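Local coordinates for protein malate dehydrogenase (Entamoeba histolytica, PDB 3I0P) that probably catalyses the NAD-dependent, reversible oxidation of malate to oxaloacetate, at residues V151-G156 / K246-S251; E16-V21 / Q53-V58. All coordinates share one frame; numbering follows the deposited sequence. Where two conformers were deposited one is given.

Interaction 1 (V151-G156 / K246-S251); sequences VAATFG and KGYCLS. With NAD (nicotinamide-adenine-dinucleotide), chain B.
Ala153 and Tyr248 bring their CA atoms to 5.9 Å where the type II beta turn Ala153-Gly156, closed by a bond from Gly156 N to Ala153 O, lies against helix 244-259. This is a loop-on-helix contact in the malate/L-lactate dehydrogenase family, and it forms part of a pocket for NAD built between two subunits. Tyr248 carries it. With CG anti to the backbone N (chi1 162°), the phenol swings off the helix toward the turn, and one face of its ring receives the backbone there. Ala153 CA and Thr154 N sit above that face, displaced toward the rim, while Ala153 CB approaches Tyr248 CE1 at 3.4 Å. Thr154 crosses the ring at a slant, its OG1 3.2 Å from Tyr248 CD2. That hydroxyl has its polar partner in Ser244 OG, by a hydrogen bond that ties the turn to the start of the same helix. No hydrogen bond joins the two segments directly; the ring is instead fixed at its far end, where Tyr248 OH bonds to Tyr324 O of the second subunit.

The adenine is gathered from both segments. Its N1A lies in the plane of the Tyr248 ring at the edge, with C2A 3.5 Å from Tyr248 CE2. Next along the helix, Cys249 SG lies 3.3 Å from NAD N3A, and Phe155 CE2 comes within 3.6 Å of N6A from the turn. The example illustrates how one aromatic residue of a helix can meet a loop, a cofactor and a neighbouring subunit at once. Further along the dinucleotide, the extended chain of Lys246 reaches the diphosphate, where NZ donates a 2.8 Å hydrogen bond to NAD O1N and also bonds to Ala183 O of the second subunit.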
loop_
_atom_site.group_PDB
_atom_site.type_symbol
_atom_site.label_atom_id
_atom_site.label_comp_id
_atom_site.label_asym_id
_atom_site.label_seq_id
_atom_site.Cartn_x
_atom_site.Cartn_y
_atom_site.Cartn_z
ATOM N N VAL A 151 -0.348 -16.485 6.422
ATOM C CA VAL A 151 -0.368 -16.215 4.983
ATOM C C VAL A 151 0.875 -16.777 4.270
ATOM O O VAL A 151 2.010 -16.602 4.742
ATOM C CB VAL A 151 -0.537 -14.675 4.698
ATOM C CG1 VAL A 151 -0.602 -14.370 3.198
ATOM C CG2 VAL A 151 -1.767 -14.120 5.407
ATOM N N ALA A 152 0.650 -17.447 3.137
ATOM C CA ALA A 152 1.744 -17.973 2.318
ATOM C C ALA A 152 2.259 -16.941 1.330
ATOM O O ALA A 152 1.469 -16.252 0.675
ATOM C CB ALA A 152 1.307 -19.216 1.569
ATOM N N ALA A 153 3.583 -16.851 1.226
ATOM C CA ALA A 153 4.260 -16.096 0.169
ATOM C C ALA A 153 3.797 -16.571 -1.212
ATOM O O ALA A 153 3.133 -17.607 -1.326
ATOM C CB ALA A 153 5.760 -16.271 0.293
ATOM N N THR A 154 4.136 -15.814 -2.258
ATOM C CA THR A 154 3.840 -16.239 -3.631
ATOM C C THR A 154 4.748 -17.418 -3.979
ATOM O O THR A 154 5.974 -17.329 -3.841
ATOM C CB THR A 154 4.015 -15.091 -4.650
ATOM O OG1 THR A 154 3.189 -13.987 -4.268
ATOM C CG2 THR A 154 3.620 -15.539 -6.042
ATOM N N PHE A 155 4.118 -18.513 -4.416
ATOM C CA PHE A 155 4.768 -19.814 -4.686
ATOM C C PHE A 155 5.032 -20.621 -3.408
ATOM O O PHE A 155 5.762 -21.619 -3.440
ATOM C CB PHE A 155 6.061 -19.683 -5.525
ATOM C CG PHE A 155 5.890 -18.911 -6.812
ATOM C CD1 PHE A 155 4.726 -19.029 -7.577
ATOM C CD2 PHE A 155 6.913 -18.077 -7.272
ATOM C CE1 PHE A 155 4.574 -18.308 -8.766
ATOM C CE2 PHE A 155 6.776 -17.353 -8.462
ATOM C CZ PHE A 155 5.604 -17.467 -9.209
ATOM N N GLY A 156 4.432 -20.191 -2.294
ATOM C CA GLY A 156 4.654 -20.817 -0.984
ATOM C C GLY A 156 3.560 -21.801 -0.631
ATOM O O GLY A 156 2.438 -21.697 -1.137
ATOM N N LYS A 246 1.937 -8.828 -5.689
ATOM C CA LYS A 246 1.708 -7.494 -5.153
ATOM C C LYS A 246 1.234 -7.531 -3.691
ATOM O O LYS A 246 1.896 -6.966 -2.818
ATOM C CB LYS A 246 0.784 -6.682 -6.076
ATOM C CG LYS A 246 1.383 -6.486 -7.470
ATOM C CD LYS A 246 0.468 -5.750 -8.404
ATOM C CE LYS A 246 1.201 -5.407 -9.695
ATOM N NZ LYS A 246 0.494 -4.363 -10.485
ATOM N N GLY A 247 0.124 -8.211 -3.412
ATOM C CA GLY A 247 -0.354 -8.353 -2.034
ATOM C C GLY A 247 0.736 -8.922 -1.138
ATOM O O GLY A 247 0.956 -8.443 -0.017
ATOM N N TYR A 248 1.435 -9.933 -1.650
ATOM C CA TYR A 248 2.563 -10.545 -0.953
ATOM C C TYR A 248 3.659 -9.519 -0.613
ATOM O O TYR A 248 4.086 -9.432 0.542
ATOM C CB TYR A 248 3.090 -11.725 -1.779
ATOM C CG TYR A 248 4.480 -12.216 -1.461
ATOM C CD1 TYR A 248 4.902 -12.417 -0.135
ATOM C CD2 TYR A 248 5.377 -12.515 -2.493
ATOM C CE1 TYR A 248 6.191 -12.873 0.149
ATOM C CE2 TYR A 248 6.662 -12.993 -2.219
ATOM C CZ TYR A 248 7.060 -13.168 -0.900
ATOM O OH TYR A 248 8.330 -13.622 -0.636
ATOM N N CYS A 249 4.092 -8.728 -1.593
ATOM C CA CYS A 249 5.071 -7.665 -1.339
ATOM C C CYS A 249 4.568 -6.617 -0.357
ATOM O O CYS A 249 5.337 -6.133 0.477
ATOM C CB CYS A 249 5.527 -7.002 -2.638
ATOM S SG CYS A 249 6.532 -8.102 -3.651
ATOM N N LEU A 250 3.285 -6.276 -0.455
ATOM C CA LEU A 250 2.676 -5.298 0.452
ATOM C C LEU A 250 2.619 -5.821 1.893
ATOM O O LEU A 250 2.927 -5.093 2.836
ATOM C CB LEU A 250 1.291 -4.856 -0.049
ATOM C CG LEU A 250 1.244 -4.033 -1.356
ATOM C CD1 LEU A 250 -0.198 -3.856 -1.873
ATOM C CD2 LEU A 250 1.949 -2.676 -1.242
ATOM N N SER A 251 2.239 -7.090 2.034
ATOM C CA SER A 251 2.316 -7.827 3.297
ATOM C C SER A 251 3.719 -7.711 3.911
ATOM O O SER A 251 3.862 -7.365 5.085
ATOM C CB SER A 251 1.939 -9.297 3.058
ATOM O OG SER A 251 1.914 -10.058 4.257
HETATM P PA NAD B . 4.556 -6.262 -11.974
HETATM O O1A NAD B . 5.579 -6.574 -13.038
HETATM O O2A NAD B . 3.260 -7.008 -11.990
HETATM O O5B NAD B . 5.291 -6.491 -10.563
HETATM C C5B NAD B . 6.575 -5.890 -10.315
HETATM C C4B NAD B . 6.959 -5.919 -8.830
HETATM O O4B NAD B . 6.566 -7.144 -8.197
HETATM C C3B NAD B . 8.456 -5.831 -8.618
HETATM O O3B NAD B . 8.700 -5.164 -7.368
HETATM C C2B NAD B . 8.895 -7.277 -8.533
HETATM O O2B NAD B . 10.098 -7.419 -7.778
HETATM C C1B NAD B . 7.721 -7.903 -7.808
HETATM N N9A NAD B . 7.499 -9.350 -8.101
HETATM C C8A NAD B . 7.192 -9.899 -9.286
HETATM N N7A NAD B . 7.044 -11.230 -9.112
HETATM C C5A NAD B . 7.251 -11.510 -7.804
HETATM C C6A NAD B . 7.236 -12.678 -7.034
HETATM N N6A NAD B . 6.973 -13.884 -7.595
HETATM N N1A NAD B . 7.501 -12.611 -5.707
HETATM C C2A NAD B . 7.772 -11.437 -5.123
HETATM N N3A NAD B . 7.787 -10.303 -5.835
HETATM C C4A NAD B . 7.534 -10.315 -7.174
HETATM O O3 NAD B . 4.264 -4.663 -11.901
HETATM P PN NAD B . 3.493 -3.719 -12.980
HETATM O O1N NAD B . 2.235 -3.216 -12.313
HETATM O O2N NAD B . 3.427 -4.399 -14.326
HETATM O O5D NAD B . 4.478 -2.466 -13.149
HETATM C C5D NAD B . 5.624 -2.539 -14.003
HETATM C C4D NAD B . 6.295 -1.172 -14.109
HETATM O O4D NAD B . 5.414 -0.228 -14.724
HETATM C C3D NAD B . 6.654 -0.598 -12.745
HETATM O O3D NAD B . 8.056 -0.290 -12.752
HETATM C C2D NAD B . 5.773 0.641 -12.578
HETATM O O2D NAD B . 6.382 1.753 -11.898
HETATM C C1D NAD B . 5.496 1.015 -14.017
HETATM N N1N NAD B . 4.288 1.825 -14.150
HETATM C C2N NAD B . 4.430 3.157 -14.333
HETATM C C3N NAD B . 3.303 3.972 -14.468
HETATM C C7N NAD B . 3.439 5.456 -14.669
HETATM O O7N NAD B . 2.425 6.132 -14.786
HETATM N N7N NAD B . 4.653 5.999 -14.716
HETATM C C4N NAD B . 2.032 3.391 -14.411
HETATM C C5N NAD B . 1.915 2.012 -14.212
HETATM C C6N NAD B . 3.072 1.243 -14.086
#

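Interaction 2 (E16-V21 / Q53-V58); sequences EFMYQV and QRFKTV
Phe55 holds CG anti to its backbone N (chi1 -175°), which sends its ring from the first turn of helix 55-64 toward helix 11-24, while bends at chi2 and chi3 (43° at chi3) lay the Met18 chain across that ring. Methylene and sulfur share one face of the Phe55 ring. Met18 CG makes a CH-pi contact 3.4 Å from the centroid of Phe55, only 19° off the ring normal, and comes over the CE1 side. Its SD follows at 4.3 Å from the same centroid, a Met-aromatic contact. The two side chains run past one another in opposite directions.

One helical turn on from Phe17, Val21 meets the ring at its rim: its CB lies near the ring plane, 3.9 Å from Phe55 CE2. Phe17 touches more loosely, CE2 to CE2 of Phe55 at 4.4 Å, and Val21 CG2 covers a face of the Phe17 ring. Phe55 is thus met by three residues of helix 11-24, over one face by Met18, at the edge by Val21 and more distantly by Phe17. Leu355 of helix 346-359 packs against both phenylalanines, and Leu39 of helix 29-45 against Met18, placing the contact in a bundle of helices. No hydrogen bond or salt bridge links the two segments, so their hold on each other rests on shape, dispersion and the burial of apolar surface.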
loop_
_atom_site.group_PDB
_atom_site.type_symbol
_atom_site.label_atom_id
_atom_site.label_comp_id
_atom_site.label_asym_id
_atom_site.label_seq_id
_atom_site.Cartn_x
_atom_site.Cartn_y
_atom_site.Cartn_z
ATOM N N GLU A 16 -19.584 0.834 28.309
ATOM C CA GLU A 16 -19.454 0.918 29.766
ATOM C C GLU A 16 -19.031 -0.410 30.368
ATOM O O GLU A 16 -18.228 -0.449 31.301
ATOM C CB GLU A 16 -20.780 1.365 30.392
ATOM C CG GLU A 16 -20.958 0.991 31.871
ATOM C CD GLU A 16 -20.244 1.937 32.831
ATOM O OE1 GLU A 16 -19.452 2.788 32.372
ATOM O OE2 GLU A 16 -20.475 1.825 34.050
ATOM N N PHE A 17 -19.574 -1.492 29.815
ATOM C CA PHE A 17 -19.351 -2.840 30.339
ATOM C C PHE A 17 -17.906 -3.233 30.155
ATOM O O PHE A 17 -17.276 -3.765 31.061
ATOM C CB PHE A 17 -20.253 -3.848 29.627
ATOM C CG PHE A 17 -19.991 -5.272 30.012
ATOM C CD1 PHE A 17 -20.425 -5.767 31.245
ATOM C CD2 PHE A 17 -19.314 -6.127 29.146
ATOM C CE1 PHE A 17 -20.186 -7.096 31.611
ATOM C CE2 PHE A 17 -19.065 -7.461 29.500
ATOM C CZ PHE A 17 -19.503 -7.948 30.734
ATOM N N MET A 18 -17.390 -2.936 28.969
ATOM C CA MET A 18 -16.027 -3.270 28.596
ATOM C C MET A 18 -15.055 -2.561 29.540
ATOM O O MET A 18 -14.094 -3.151 30.025
ATOM C CB MET A 18 -15.805 -2.859 27.147
ATOM C CG MET A 18 -15.156 -3.916 26.305
ATOM S SD MET A 18 -15.769 -4.111 24.616
ATOM C CE MET A 18 -15.957 -2.413 24.048
ATOM N N TYR A 19 -15.354 -1.301 29.830
ATOM C CA TYR A 19 -14.533 -0.469 30.687
ATOM C C TYR A 19 -14.568 -0.926 32.154
ATOM O O TYR A 19 -13.542 -0.890 32.841
ATOM C CB TYR A 19 -14.992 0.976 30.522
ATOM C CG TYR A 19 -14.502 1.980 31.533
ATOM C CD1 TYR A 19 -13.189 2.454 31.507
ATOM C CD2 TYR A 19 -15.375 2.506 32.482
ATOM C CE1 TYR A 19 -12.746 3.408 32.439
ATOM C CE2 TYR A 19 -14.948 3.458 33.413
ATOM C CZ TYR A 19 -13.637 3.902 33.382
ATOM O OH TYR A 19 -13.229 4.838 34.294
ATOM N N GLN A 20 -15.736 -1.363 32.630
ATOM C CA GLN A 20 -15.840 -1.860 34.002
ATOM C C GLN A 20 -15.110 -3.193 34.173
ATOM O O GLN A 20 -14.393 -3.386 35.153
ATOM C CB GLN A 20 -17.293 -1.967 34.477
ATOM C CG GLN A 20 -18.085 -0.649 34.513
ATOM C CD GLN A 20 -17.494 0.427 35.426
ATOM O OE1 GLN A 20 -16.942 0.142 36.494
ATOM N NE2 GLN A 20 -17.635 1.686 35.004
ATOM N N VAL A 21 -15.271 -4.099 33.214
ATOM C CA VAL A 21 -14.600 -5.395 33.296
ATOM C C VAL A 21 -13.066 -5.255 33.231
ATOM O O VAL A 21 -12.329 -6.014 33.886
ATOM C CB VAL A 21 -15.126 -6.393 32.237
ATOM C CG1 VAL A 21 -14.410 -7.735 32.354
ATOM C CG2 VAL A 21 -16.622 -6.588 32.394
ATOM N N GLN A 53 -17.308 -9.015 20.467
ATOM C CA GLN A 53 -17.427 -10.441 20.091
ATOM C C GLN A 53 -16.117 -11.201 20.264
ATOM O O GLN A 53 -16.046 -12.417 20.046
ATOM C CB GLN A 53 -17.956 -10.594 18.666
ATOM C CG GLN A 53 -19.371 -10.077 18.512
ATOM C CD GLN A 53 -19.930 -10.230 17.109
ATOM O OE1 GLN A 53 -20.627 -9.337 16.609
ATOM N NE2 GLN A 53 -19.639 -11.365 16.464
ATOM N N ARG A 54 -15.095 -10.470 20.693
ATOM C CA ARG A 54 -13.763 -11.010 20.850
ATOM C C ARG A 54 -13.193 -10.535 22.178
ATOM O O ARG A 54 -12.054 -10.827 22.517
ATOM C CB ARG A 54 -12.905 -10.520 19.688
ATOM C CG ARG A 54 -11.895 -11.515 19.157
ATOM C CD ARG A 54 -12.472 -12.918 18.929
ATOM N NE ARG A 54 -13.359 -12.982 17.773
ATOM C CZ ARG A 54 -14.168 -14.006 17.518
ATOM N NH1 ARG A 54 -14.194 -15.044 18.346
ATOM N NH2 ARG A 54 -14.955 -14.000 16.441
ATOM N N PHE A 55 -14.005 -9.811 22.936
ATOM C CA PHE A 55 -13.582 -9.223 24.195
ATOM C C PHE A 55 -13.053 -10.278 25.149
ATOM O O PHE A 55 -11.923 -10.168 25.634
ATOM C CB PHE A 55 -14.750 -8.462 24.833
ATOM C CG PHE A 55 -14.397 -7.718 26.085
ATOM C CD1 PHE A 55 -13.330 -6.826 26.108
ATOM C CD2 PHE A 55 -15.159 -7.882 27.232
ATOM C CE1 PHE A 55 -13.010 -6.125 27.264
ATOM C CE2 PHE A 55 -14.859 -7.190 28.389
ATOM C CZ PHE A 55 -13.784 -6.301 28.409
ATOM N N LYS A 56 -13.860 -11.312 25.393
ATOM C CA LYS A 56 -13.501 -12.342 26.359
ATOM C C LYS A 56 -12.243 -13.149 25.992
ATOM O O LYS A 56 -11.299 -13.227 26.791
ATOM C CB LYS A 56 -14.665 -13.287 26.652
ATOM C CG LYS A 56 -14.437 -14.043 27.946
ATOM C CD LYS A 56 -15.388 -15.200 28.147
ATOM C CE LYS A 56 -14.796 -16.194 29.157
ATOM N NZ LYS A 56 -13.745 -17.071 28.559
ATOM N N THR A 57 -12.237 -13.752 24.802
ATOM C CA THR A 57 -11.165 -14.684 24.439
ATOM C C THR A 57 -9.852 -14.003 24.049
ATOM O O THR A 57 -8.779 -14.522 24.353
ATOM C CB THR A 57 -11.582 -15.642 23.316
ATOM O OG1 THR A 57 -11.911 -14.884 22.150
ATOM C CG2 THR A 57 -12.788 -16.486 23.737
ATOM N N VAL A 58 -9.927 -12.846 23.396
ATOM C CA VAL A 58 -8.718 -12.207 22.863
ATOM C C VAL A 58 -8.077 -11.227 23.850
ATOM O O VAL A 58 -6.885 -10.919 23.750
ATOM C CB VAL A 58 -8.973 -11.602 21.442
ATOM C CG1 VAL A 58 -7.795 -10.779 20.936
ATOM C CG2 VAL A 58 -9.290 -12.722 20.464
#

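Interaction 2 comes first along the chain and is complete before interaction 1 opens; neither encloses the other. Their centres are 33 Å apart, their nearest atoms about 17 Å, and they lie on opposite sides of the centre of the chain without touching. They share no helix: interaction 2 joins helices 11-24 and 55-64, whereas interaction 1 sets the loop between strands 139-145 and 166-170, both of the seven-stranded mixed sheet, against helix 244-259. All four segments belong to the malate/L-lactate dehydrogenase homology region. The roles divide accordingly: the first-closing contact packs helices within one chain, and the later one faces the second subunit and bound NAD.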